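PDB 7O21: uncharacterized conserved from Bdellovibrio bacteriovorus, which probably trims peptidoglycan as an LD-carboxypeptidase of the YkuD family, an editing of the cell wall that generates the curved shape of the predatory cell. Local coordinates for residues L30-E35 with P252-H257; F39-I44 with V55-G60; G91-Q96 with I173-H178. All coordinates share one frame; numbering follows the deposited sequence. Where two conformers were deposited one is given.

Contact 1 of 3, residues L30-E35 with P252-H257; sequences LLQISE and PYIVQH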
loop_
_atom_site.group_PDB
_atom_site.type_symbol
_atom_site.label_atom_id
_atom_site.label_comp_id
_atom_site.label_asym_id
_atom_site.label_seq_id
_atom_site.Cartn_x
_atom_site.Cartn_y
_atom_site.Cartn_z
ATOM N N LEU A 30 0.386 -24.700 4.041
ATOM C CA LEU A 30 0.698 -23.871 5.201
ATOM C C LEU A 30 1.688 -24.662 6.038
ATOM O O LEU A 30 1.305 -25.565 6.788
ATOM C CB LEU A 30 -0.563 -23.542 5.991
ATOM C CG LEU A 30 -0.326 -22.817 7.316
ATOM C CD1 LEU A 30 0.400 -21.485 7.113
ATOM C CD2 LEU A 30 -1.656 -22.582 8.038
ATOM N N LEU A 31 2.974 -24.335 5.891
ATOM C CA LEU A 31 4.014 -25.154 6.502
ATOM C C LEU A 31 4.441 -24.696 7.891
ATOM O O LEU A 31 4.828 -25.533 8.708
ATOM C CB LEU A 31 5.227 -25.267 5.571
ATOM C CG LEU A 31 4.920 -26.082 4.307
ATOM C CD1 LEU A 31 6.088 -26.014 3.341
ATOM C CD2 LEU A 31 4.594 -27.527 4.659
ATOM N N GLN A 32 4.403 -23.396 8.185
ATOM C CA GLN A 32 4.855 -22.914 9.486
ATOM C C GLN A 32 4.282 -21.521 9.702
ATOM O O GLN A 32 4.096 -20.765 8.746
ATOM C CB GLN A 32 6.390 -22.840 9.527
ATOM C CG GLN A 32 6.985 -22.745 10.931
ATOM C CD GLN A 32 8.463 -23.075 10.937
ATOM O OE1 GLN A 32 8.868 -24.151 11.378
ATOM N NE2 GLN A 32 9.269 -22.167 10.414
ATOM N N ILE A 33 3.994 -21.194 10.969
ATOM C CA ILE A 33 3.557 -19.862 11.376
ATOM C C ILE A 33 4.693 -19.217 12.161
ATOM O O ILE A 33 5.407 -19.898 12.910
ATOM C CB ILE A 33 2.245 -19.954 12.189
ATOM C CG1 ILE A 33 1.133 -20.481 11.279
ATOM C CG2 ILE A 33 1.842 -18.603 12.775
ATOM C CD1 ILE A 33 -0.156 -20.839 12.002
ATOM N N SER A 34 4.912 -17.925 11.946
ATOM C CA SER A 34 6.069 -17.290 12.568
ATOM C C SER A 34 5.891 -17.219 14.084
ATOM O O SER A 34 4.779 -17.056 14.596
ATOM C CB SER A 34 6.290 -15.891 12.006
ATOM O OG SER A 34 7.214 -15.185 12.813
ATOM N N GLU A 35 7.011 -17.354 14.803
ATOM C CA GLU A 35 6.993 -17.190 16.257
ATOM C C GLU A 35 6.925 -15.725 16.683
ATOM O O GLU A 35 6.709 -15.447 17.874
ATOM C CB GLU A 35 8.238 -17.814 16.887
ATOM C CG GLU A 35 9.510 -17.021 16.590
ATOM C CD GLU A 35 10.756 -17.677 17.170
ATOM O OE1 GLU A 35 10.670 -18.236 18.283
ATOM O OE2 GLU A 35 11.819 -17.652 16.515
ATOM N N PRO A 252 10.125 -18.514 10.810
ATOM C CA PRO A 252 9.331 -17.798 9.812
ATOM C C PRO A 252 7.956 -18.397 9.550
ATOM O O PRO A 252 7.676 -19.564 9.832
ATOM C CB PRO A 252 10.186 -17.950 8.544
ATOM C CG PRO A 252 10.817 -19.284 8.717
ATOM C CD PRO A 252 11.158 -19.362 10.189
ATOM N N TYR A 253 7.065 -17.538 9.026
ATOM C CA TYR A 253 5.936 -18.020 8.236
ATOM C C TYR A 253 6.508 -18.663 6.982
ATOM O O TYR A 253 7.427 -18.129 6.357
ATOM C CB TYR A 253 5.052 -16.872 7.718
ATOM C CG TYR A 253 4.097 -16.142 8.648
ATOM C CD1 TYR A 253 2.921 -16.725 9.111
ATOM C CD2 TYR A 253 4.333 -14.821 8.978
ATOM C CE1 TYR A 253 2.041 -16.009 9.934
ATOM C CE2 TYR A 253 3.477 -14.120 9.785
ATOM C CZ TYR A 253 2.329 -14.700 10.239
ATOM O OH TYR A 253 1.509 -13.949 11.060
ATOM N N ILE A 254 5.942 -19.799 6.595
ATOM C CA ILE A 254 6.291 -20.450 5.332
ATOM C C ILE A 254 5.000 -20.934 4.690
ATOM O O ILE A 254 4.274 -21.746 5.281
ATOM C CB ILE A 254 7.251 -21.637 5.512
ATOM C CG1 ILE A 254 8.487 -21.193 6.291
ATOM C CG2 ILE A 254 7.643 -22.208 4.132
ATOM C CD1 ILE A 254 9.459 -22.338 6.631
ATOM N N VAL A 255 4.699 -20.414 3.502
ATOM C CA VAL A 255 3.565 -20.857 2.698
ATOM C C VAL A 255 4.093 -21.233 1.319
ATOM O O VAL A 255 4.817 -20.454 0.689
ATOM C CB VAL A 255 2.493 -19.763 2.577
ATOM C CG1 VAL A 255 1.317 -20.260 1.750
ATOM C CG2 VAL A 255 2.006 -19.378 3.958
ATOM N N GLN A 256 3.708 -22.417 0.844
ATOM C CA GLN A 256 4.108 -22.881 -0.481
ATOM C C GLN A 256 2.866 -23.421 -1.166
ATOM O O GLN A 256 2.310 -24.432 -0.733
ATOM C CB GLN A 256 5.175 -23.968 -0.376
ATOM C CG GLN A 256 6.031 -24.086 -1.631
ATOM C CD GLN A 256 5.291 -24.713 -2.795
ATOM O OE1 GLN A 256 5.006 -24.056 -3.814
ATOM N NE2 GLN A 256 4.978 -25.996 -2.659
ATOM N N HIS A 257 2.428 -22.749 -2.224
ATOM C CA HIS A 257 1.224 -23.138 -2.939
ATOM C C HIS A 257 1.420 -22.903 -4.431
ATOM O O HIS A 257 1.891 -21.838 -4.837
ATOM C CB HIS A 257 0.018 -22.349 -2.408
ATOM C CG HIS A 257 -1.272 -22.713 -3.061
ATOM N ND1 HIS A 257 -1.891 -21.901 -3.986
ATOM C CD2 HIS A 257 -2.050 -23.809 -2.937
ATOM C CE1 HIS A 257 -3.007 -22.475 -4.392
ATOM N NE2 HIS A 257 -3.120 -23.642 -3.784
#

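Contact 2 of 3, residues F39-I44 with V55-G60; sequences FSRYVI and VFERNG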
loop_
_atom_site.group_PDB
_atom_site.type_symbol
_atom_site.label_atom_id
_atom_site.label_comp_id
_atom_site.label_asym_id
_atom_site.label_seq_id
_atom_site.Cartn_x
_atom_site.Cartn_y
_atom_site.Cartn_z
ATOM N N PHE A 39 3.719 -10.291 14.605
ATOM C CA PHE A 39 2.921 -10.776 13.483
ATOM C C PHE A 39 1.695 -11.460 14.072
ATOM O O PHE A 39 1.309 -11.149 15.202
ATOM C CB PHE A 39 3.718 -11.764 12.620
ATOM C CG PHE A 39 5.061 -11.230 12.140
ATOM C CD1 PHE A 39 5.267 -9.876 11.918
ATOM C CD2 PHE A 39 6.110 -12.105 11.916
ATOM C CE1 PHE A 39 6.522 -9.410 11.478
ATOM C CE2 PHE A 39 7.353 -11.658 11.476
ATOM C CZ PHE A 39 7.555 -10.319 11.258
ATOM N N SER A 40 1.077 -12.392 13.349
ATOM C CA SER A 40 -0.188 -12.983 13.769
ATOM C C SER A 40 0.028 -14.448 14.103
ATOM O O SER A 40 0.605 -15.190 13.300
ATOM C CB SER A 40 -1.231 -12.853 12.658
ATOM O OG SER A 40 -2.399 -13.619 12.957
ATOM N N ARG A 41 -0.427 -14.871 15.278
ATOM C CA ARG A 41 -0.331 -16.294 15.579
ATOM C C ARG A 41 -1.394 -17.117 14.880
ATOM O O ARG A 41 -1.328 -18.351 14.938
ATOM C CB ARG A 41 -0.344 -16.559 17.086
ATOM C CG ARG A 41 -1.601 -16.162 17.814
ATOM C CD ARG A 41 -1.310 -16.134 19.331
ATOM N NE ARG A 41 -2.528 -16.071 20.130
ATOM C CZ ARG A 41 -2.972 -14.979 20.743
ATOM N NH1 ARG A 41 -2.296 -13.838 20.672
ATOM N NH2 ARG A 41 -4.096 -15.031 21.446
ATOM N N TYR A 42 -2.354 -16.470 14.216
ATOM C CA TYR A 42 -3.421 -17.144 13.493
ATOM C C TYR A 42 -3.266 -16.963 11.987
ATOM O O TYR A 42 -2.814 -15.913 11.516
ATOM C CB TYR A 42 -4.797 -16.600 13.907
ATOM C CG TYR A 42 -5.076 -16.763 15.374
ATOM C CD1 TYR A 42 -5.273 -18.024 15.930
ATOM C CD2 TYR A 42 -5.074 -15.663 16.216
ATOM C CE1 TYR A 42 -5.516 -18.167 17.304
ATOM C CE2 TYR A 42 -5.308 -15.802 17.572
ATOM C CZ TYR A 42 -5.523 -17.048 18.103
ATOM O OH TYR A 42 -5.759 -17.172 19.459
ATOM N N VAL A 43 -3.714 -17.973 11.235
ATOM C CA VAL A 43 -3.774 -17.929 9.777
ATOM C C VAL A 43 -5.162 -18.395 9.369
ATOM O O VAL A 43 -5.641 -19.412 9.879
ATOM C CB VAL A 43 -2.718 -18.859 9.156
ATOM C CG1 VAL A 43 -2.991 -19.067 7.670
ATOM C CG2 VAL A 43 -1.308 -18.294 9.382
ATOM N N ILE A 44 -5.799 -17.681 8.451
ATOM C CA ILE A 44 -7.088 -18.092 7.899
ATOM C C ILE A 44 -6.847 -18.804 6.576
ATOM O O ILE A 44 -6.099 -18.302 5.724
ATOM C CB ILE A 44 -8.022 -16.886 7.720
ATOM C CG1 ILE A 44 -8.382 -16.291 9.095
ATOM C CG2 ILE A 44 -9.268 -17.308 6.940
ATOM C CD1 ILE A 44 -9.156 -14.995 8.997
ATOM N N VAL A 55 -9.405 -21.704 10.721
ATOM C CA VAL A 55 -8.428 -20.910 11.453
ATOM C C VAL A 55 -7.366 -21.851 11.999
ATOM O O VAL A 55 -7.689 -22.836 12.666
ATOM C CB VAL A 55 -9.078 -20.103 12.589
ATOM C CG1 VAL A 55 -8.035 -19.224 13.261
ATOM C CG2 VAL A 55 -10.215 -19.260 12.049
ATOM N N PHE A 56 -6.105 -21.566 11.698
ATOM C CA PHE A 56 -4.987 -22.304 12.256
ATOM C C PHE A 56 -4.210 -21.406 13.205
ATOM O O PHE A 56 -4.145 -20.185 13.024
ATOM C CB PHE A 56 -4.052 -22.803 11.142
ATOM C CG PHE A 56 -4.607 -23.971 10.388
ATOM C CD1 PHE A 56 -5.529 -23.774 9.369
ATOM C CD2 PHE A 56 -4.242 -25.267 10.721
ATOM C CE1 PHE A 56 -6.058 -24.846 8.677
ATOM C CE2 PHE A 56 -4.785 -26.355 10.033
ATOM C CZ PHE A 56 -5.684 -26.134 9.011
ATOM N N GLU A 57 -3.638 -22.019 14.238
ATOM C CA GLU A 57 -2.830 -21.321 15.225
ATOM C C GLU A 57 -1.455 -21.965 15.314
ATOM O O GLU A 57 -1.300 -23.183 15.156
ATOM C CB GLU A 57 -3.503 -21.289 16.627
ATOM C CG GLU A 57 -2.764 -20.388 17.620
ATOM C CD GLU A 57 -3.406 -20.311 18.999
ATOM O OE1 GLU A 57 -4.362 -21.072 19.255
ATOM O OE2 GLU A 57 -2.942 -19.476 19.806
ATOM N N ARG A 58 -0.459 -21.132 15.594
ATOM C CA ARG A 58 0.892 -21.622 15.821
ATOM C C ARG A 58 0.944 -22.467 17.087
ATOM O O ARG A 58 0.375 -22.110 18.122
ATOM C CB ARG A 58 1.836 -20.440 15.983
ATOM C CG ARG A 58 3.299 -20.852 16.063
ATOM C CD ARG A 58 4.185 -19.704 16.520
ATOM N NE ARG A 58 3.789 -19.203 17.842
ATOM C CZ ARG A 58 3.364 -17.966 18.099
ATOM N NH1 ARG A 58 3.293 -17.051 17.146
ATOM N NH2 ARG A 58 3.002 -17.632 19.337
ATOM N N ASN A 59 1.632 -23.588 17.003
ATOM C CA ASN A 59 1.925 -24.438 18.162
ATOM C C ASN A 59 3.409 -24.776 18.046
ATOM O O ASN A 59 3.780 -25.834 17.540
ATOM C CB ASN A 59 1.031 -25.676 18.146
ATOM C CG ASN A 59 1.383 -26.667 19.226
ATOM O OD1 ASN A 59 1.925 -26.311 20.264
ATOM N ND2 ASN A 59 1.070 -27.934 18.979
ATOM N N GLY A 60 4.255 -23.852 18.500
ATOM C CA GLY A 60 5.681 -24.015 18.293
ATOM C C GLY A 60 5.998 -24.034 16.809
ATOM O O GLY A 60 5.623 -23.123 16.057
HETATM O O HOH W 1 -6.331 -19.389 20.430
#

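Contact 3 of 3, residues G91-Q96 with I173-H178; sequences GIYFLQ and ILIFDH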
loop_
_atom_site.group_PDB
_atom_site.type_symbol
_atom_site.label_atom_id
_atom_site.label_comp_id
_atom_site.label_asym_id
_atom_site.label_seq_id
_atom_site.Cartn_x
_atom_site.Cartn_y
_atom_site.Cartn_z
ATOM N N GLY A 91 -4.475 -17.072 -3.903
ATOM C CA GLY A 91 -3.161 -16.602 -3.521
ATOM C C GLY A 91 -2.989 -16.480 -2.021
ATOM O O GLY A 91 -3.803 -16.974 -1.226
ATOM N N ILE A 92 -1.902 -15.805 -1.665
ATOM C CA ILE A 92 -1.388 -15.742 -0.310
ATOM C C ILE A 92 -1.462 -14.280 0.096
ATOM O O ILE A 92 -0.636 -13.471 -0.355
ATOM C CB ILE A 92 0.064 -16.250 -0.251
ATOM C CG1 ILE A 92 0.187 -17.675 -0.815
ATOM C CG2 ILE A 92 0.595 -16.203 1.171
ATOM C CD1 ILE A 92 1.637 -18.070 -1.162
ATOM N N TYR A 93 -2.438 -13.936 0.940
ATOM C CA TYR A 93 -2.749 -12.543 1.238
ATOM C C TYR A 93 -2.692 -12.275 2.736
ATOM O O TYR A 93 -2.496 -13.169 3.554
ATOM C CB TYR A 93 -4.137 -12.174 0.683
ATOM C CG TYR A 93 -4.158 -12.391 -0.803
ATOM C CD1 TYR A 93 -3.462 -11.536 -1.649
ATOM C CD2 TYR A 93 -4.778 -13.502 -1.351
ATOM C CE1 TYR A 93 -3.423 -11.760 -2.999
ATOM C CE2 TYR A 93 -4.746 -13.730 -2.714
ATOM C CZ TYR A 93 -4.064 -12.854 -3.528
ATOM O OH TYR A 93 -4.008 -13.083 -4.886
ATOM N N PHE A 94 -2.802 -11.002 3.095
ATOM C CA PHE A 94 -2.817 -10.520 4.500
ATOM C C PHE A 94 -4.033 -9.592 4.637
ATOM O O PHE A 94 -4.353 -8.891 3.699
ATOM C CB PHE A 94 -1.510 -9.781 4.846
ATOM C CG PHE A 94 -0.267 -10.642 4.950
ATOM C CD1 PHE A 94 0.419 -11.068 3.822
ATOM C CD2 PHE A 94 0.216 -11.060 6.184
ATOM C CE1 PHE A 94 1.530 -11.894 3.934
ATOM C CE2 PHE A 94 1.326 -11.879 6.289
ATOM C CZ PHE A 94 1.985 -12.282 5.159
ATOM N N LEU A 95 -4.727 -9.651 5.761
ATOM C CA LEU A 95 -5.863 -8.773 6.016
ATOM C C LEU A 95 -5.379 -7.416 6.512
ATOM O O LEU A 95 -4.506 -7.342 7.383
ATOM C CB LEU A 95 -6.786 -9.421 7.041
ATOM C CG LEU A 95 -7.335 -10.758 6.514
ATOM C CD1 LEU A 95 -7.774 -11.655 7.654
ATOM C CD2 LEU A 95 -8.464 -10.512 5.517
ATOM N N GLN A 96 -5.953 -6.358 5.955
ATOM C CA GLN A 96 -5.434 -4.993 6.203
ATOM C C GLN A 96 -6.338 -4.103 7.059
ATOM O O GLN A 96 -5.811 -3.496 7.949
ATOM C CB GLN A 96 -5.180 -4.327 4.853
ATOM C CG GLN A 96 -4.141 -5.026 3.992
ATOM C CD GLN A 96 -3.678 -4.176 2.835
ATOM O OE1 GLN A 96 -4.458 -3.758 1.995
ATOM N NE2 GLN A 96 -2.393 -3.877 2.800
ATOM N N ILE A 173 -4.530 -14.445 5.074
ATOM C CA ILE A 173 -5.652 -15.208 4.543
ATOM C C ILE A 173 -5.166 -15.897 3.278
ATOM O O ILE A 173 -4.667 -15.245 2.350
ATOM C CB ILE A 173 -6.910 -14.348 4.324
ATOM C CG1 ILE A 173 -8.052 -15.217 3.824
ATOM C CG2 ILE A 173 -6.634 -13.143 3.386
ATOM C CD1 ILE A 173 -9.418 -14.546 3.933
ATOM N N LEU A 174 -5.234 -17.224 3.274
ATOM C CA LEU A 174 -4.788 -18.046 2.158
ATOM C C LEU A 174 -6.037 -18.481 1.413
ATOM O O LEU A 174 -6.905 -19.141 1.992
ATOM C CB LEU A 174 -4.043 -19.272 2.670
ATOM C CG LEU A 174 -2.824 -19.012 3.560
ATOM C CD1 LEU A 174 -2.126 -20.330 3.937
ATOM C CD2 LEU A 174 -1.859 -18.037 2.913
ATOM N N ILE A 175 -6.148 -18.087 0.152
ATOM C CA ILE A 175 -7.359 -18.290 -0.632
ATOM C C ILE A 175 -6.989 -19.251 -1.752
ATOM O O ILE A 175 -6.361 -18.859 -2.737
ATOM C CB ILE A 175 -7.926 -16.965 -1.160
ATOM C CG1 ILE A 175 -8.241 -16.004 0.010
ATOM C CG2 ILE A 175 -9.191 -17.220 -2.006
ATOM C CD1 ILE A 175 -8.613 -14.579 -0.406
ATOM N N PHE A 176 -7.359 -20.524 -1.611
ATOM C CA PHE A 176 -6.876 -21.574 -2.503
ATOM C C PHE A 176 -8.063 -22.270 -3.147
ATOM O O PHE A 176 -9.034 -22.603 -2.460
ATOM C CB PHE A 176 -6.046 -22.595 -1.718
ATOM C CG PHE A 176 -4.758 -22.037 -1.122
ATOM C CD1 PHE A 176 -4.152 -20.905 -1.651
ATOM C CD2 PHE A 176 -4.157 -22.671 -0.042
ATOM C CE1 PHE A 176 -2.951 -20.412 -1.114
ATOM C CE2 PHE A 176 -2.960 -22.187 0.503
ATOM C CZ PHE A 176 -2.363 -21.051 -0.033
ATOM N N ASP A 177 -7.984 -22.479 -4.471
ATOM C CA ASP A 177 -9.028 -23.219 -5.176
ATOM C C ASP A 177 -9.138 -24.632 -4.629
ATOM O O ASP A 177 -10.243 -25.182 -4.510
ATOM C CB ASP A 177 -8.721 -23.282 -6.679
ATOM C CG ASP A 177 -8.885 -21.943 -7.383
ATOM O OD1 ASP A 177 -9.149 -20.922 -6.717
ATOM O OD2 ASP A 177 -8.741 -21.908 -8.622
ATOM N N HIS A 178 -8.003 -25.232 -4.275
ATOM C CA HIS A 178 -7.960 -26.597 -3.783
ATOM C C HIS A 178 -7.026 -26.611 -2.581
ATOM O O HIS A 178 -6.154 -25.750 -2.462
ATOM C CB HIS A 178 -7.475 -27.511 -4.921
ATOM C CG HIS A 178 -8.428 -27.569 -6.081
ATOM N ND1 HIS A 178 -9.609 -28.281 -6.045
ATOM C CD2 HIS A 178 -8.408 -26.938 -7.279
ATOM C CE1 HIS A 178 -10.254 -28.120 -7.186
ATOM N NE2 HIS A 178 -9.549 -27.306 -7.952
#

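Contact 1 of 3, residues L30-E35 with P252-H257
Ser34 and Ile33 lie against the ring of Tyr253, which fills the hollow where the chain leaves strand 30-32. Ser34 CB sits over the ring face in a CH-pi contact, 4.0 Å from the Tyr253 ring centroid, and Ser34 N rests on the same ring nearer its rim. Ile33 CG2 comes in obliquely at Tyr253 CE1. Where Leu31 and Gln32 both face Ile254, a classic beta bulge shifts the register by one residue: Ile254 O takes Leu31 N at 3.0 Å and, weakly, Gln32 N, while Ile254 N returns a bond to Gln32 O at 3.0 Å. Leu31 CB packs on Ile254 CG2; on the face of Leu30 and Val255, Leu30 CD1 meets Val255 CG2 at 4.1 Å. Gln32, with CG opposite its backbone N (chi1 -163°) and the chain extended beyond, crosses Pro252 at a slant, laying NE2 against the proline CD and bonding Pro252 O at 3.1 Å, in the carbonyl plane on a lone pair. Tyr253 OH is hydrogen-bonded to Ser40 N and probably to Ser40 O. Strand 30-32 thus edges the NTF2-like sheet, and the buried Gln32 amide has a partner at each end, Pro252 O for NE2 and Arg191 NH1 donating to OE1.

Contact 2 of 3, residues F39-I44 with V55-G60
A beta hairpin of the L,D-transpeptidase (YkuD) catalytic domain is held here near its open end, where strands 42-47 and 52-59 run antiparallel. Val43 and Phe56 form the hydrogen-bonded pair: Phe56 N reaches Val43 O at 2.9 Å, almost straight at 178°, and Val43 N answers to Phe56 O at 2.9 Å. Two residues further toward the open end, Arg58 N closes on Arg41 O at 3.0 Å, just before strand 42-47 begins.

Above the face carrying Tyr42, Glu57, Ile44 and Val55, three long side chains run side by side. Glu57 leaves with CG anti to its backbone N (chi1 -172°) and stays extended, which lays its carboxylate alongside the tyrosine, CD 3.5 Å from Tyr42 CE1; ring and carboxylate planes are turned 41° apart. Arg41 passes on the ring, with its CG over one face. Its NE then meets Glu57 OE2 at 3.4 Å, at the guanidinium edge, in a weak salt bridge. A water completes the cluster, lying at the edge of the ring close to Tyr42 OH and donating to Glu57 OE1 at 2.8 Å. Nearer the backbone, Tyr42 CD1 touches Val55 CG1. Arg58 NH1 rests against Arg41 CB while it is hydrogen-bonded to Ser34 O.

Strand 62-73 flanks the hairpin beyond strand 52-59, strand 172-176 adjoins strand 42-47, and Val43, from the other face, packs on Tyr253 of strand 246-257.

Contact 3 of 3, residues G91-Q96 with I173-H178
Ile92 and Leu174 lie side by side and point the same way, the methyl Ile92 CG2 pressed 3.5 Å from Leu174 CD2. In Ile92 CG1 is anti to the carbonyl carbon (chi1 -56°), which turns CG2 to the leucine and carries CG1 to the edge of the Phe176 ring, 4.2 Å from CE1. That ring leans back along its own strand: Leu174 CB sits over one face near the rim, and Phe176 CE1 also comes within 3.5 Å of Gly91 O, from an oblique direction. On the opposite side of the Phe176 ring from Leu174 CB stacks the ring of His257.

These strands, 91-99 and 172-176, are antiparallel neighbours in the mixed sheet of the L,D-transpeptidase catalytic domain. Gly91 pairs with Ile175 and Tyr93 with Ile173, both hydrogen-bonded, with Ile92 and Leu174 as the non-hydrogen-bonded pair between them. Ile175 N reaches Gly91 O at 2.9 Å, while Ile173 N approaches Tyr93 O at 2.8 Å from well above the carbonyl plane, 54° out of it.

On the face of Tyr93, Ile173 and Ile175, the branches of Ile173 are set by its first torsion. Its CG1 is anti to the backbone N (chi1 -178°), and CG2 stands between the backbone N and the carbonyl carbon; from there CG2 touches Tyr93 CB at 3.8 Å and Leu95 CD2 at 3.8 Å. Leu95 crosses it at about a right angle. Ile175 likewise crosses Tyr93 at about a right angle, placing CD1 by Tyr93 CD2. Gly91, lacking a side chain, lies beside the hydroxyl of this tyrosine, whose OH bonds Asp123. The side chain of Ile175 is about 8 Å from that of Cys151, the predicted nucleophile.

Overall arrangement
Contacts 1 and 3 are buried, whereas contact 2 is partly exposed and alone carries a salt bridge and a water between its segments. Contacts 2 and 3 belong to one catalytic-domain sheet, strands 42-47 and 172-176 being neighbours in it, joined where Ile44 O lies 2.8 Å from Leu174 N. Contact 1 belongs to the other sheet, of the NTF2-like domain, and its segments enclose both others along the chain. It meets contact 2 through polar groups, Ser34 O with Arg58 NH1 and Tyr253 OH with Ser40, as well as packing on Phe39, and contact 3 through Val255 on Ile92 and Leu174 and His257 on Phe176. Contact 3, nearest the predicted active site, is almost wholly apolar apart from backbone bonds.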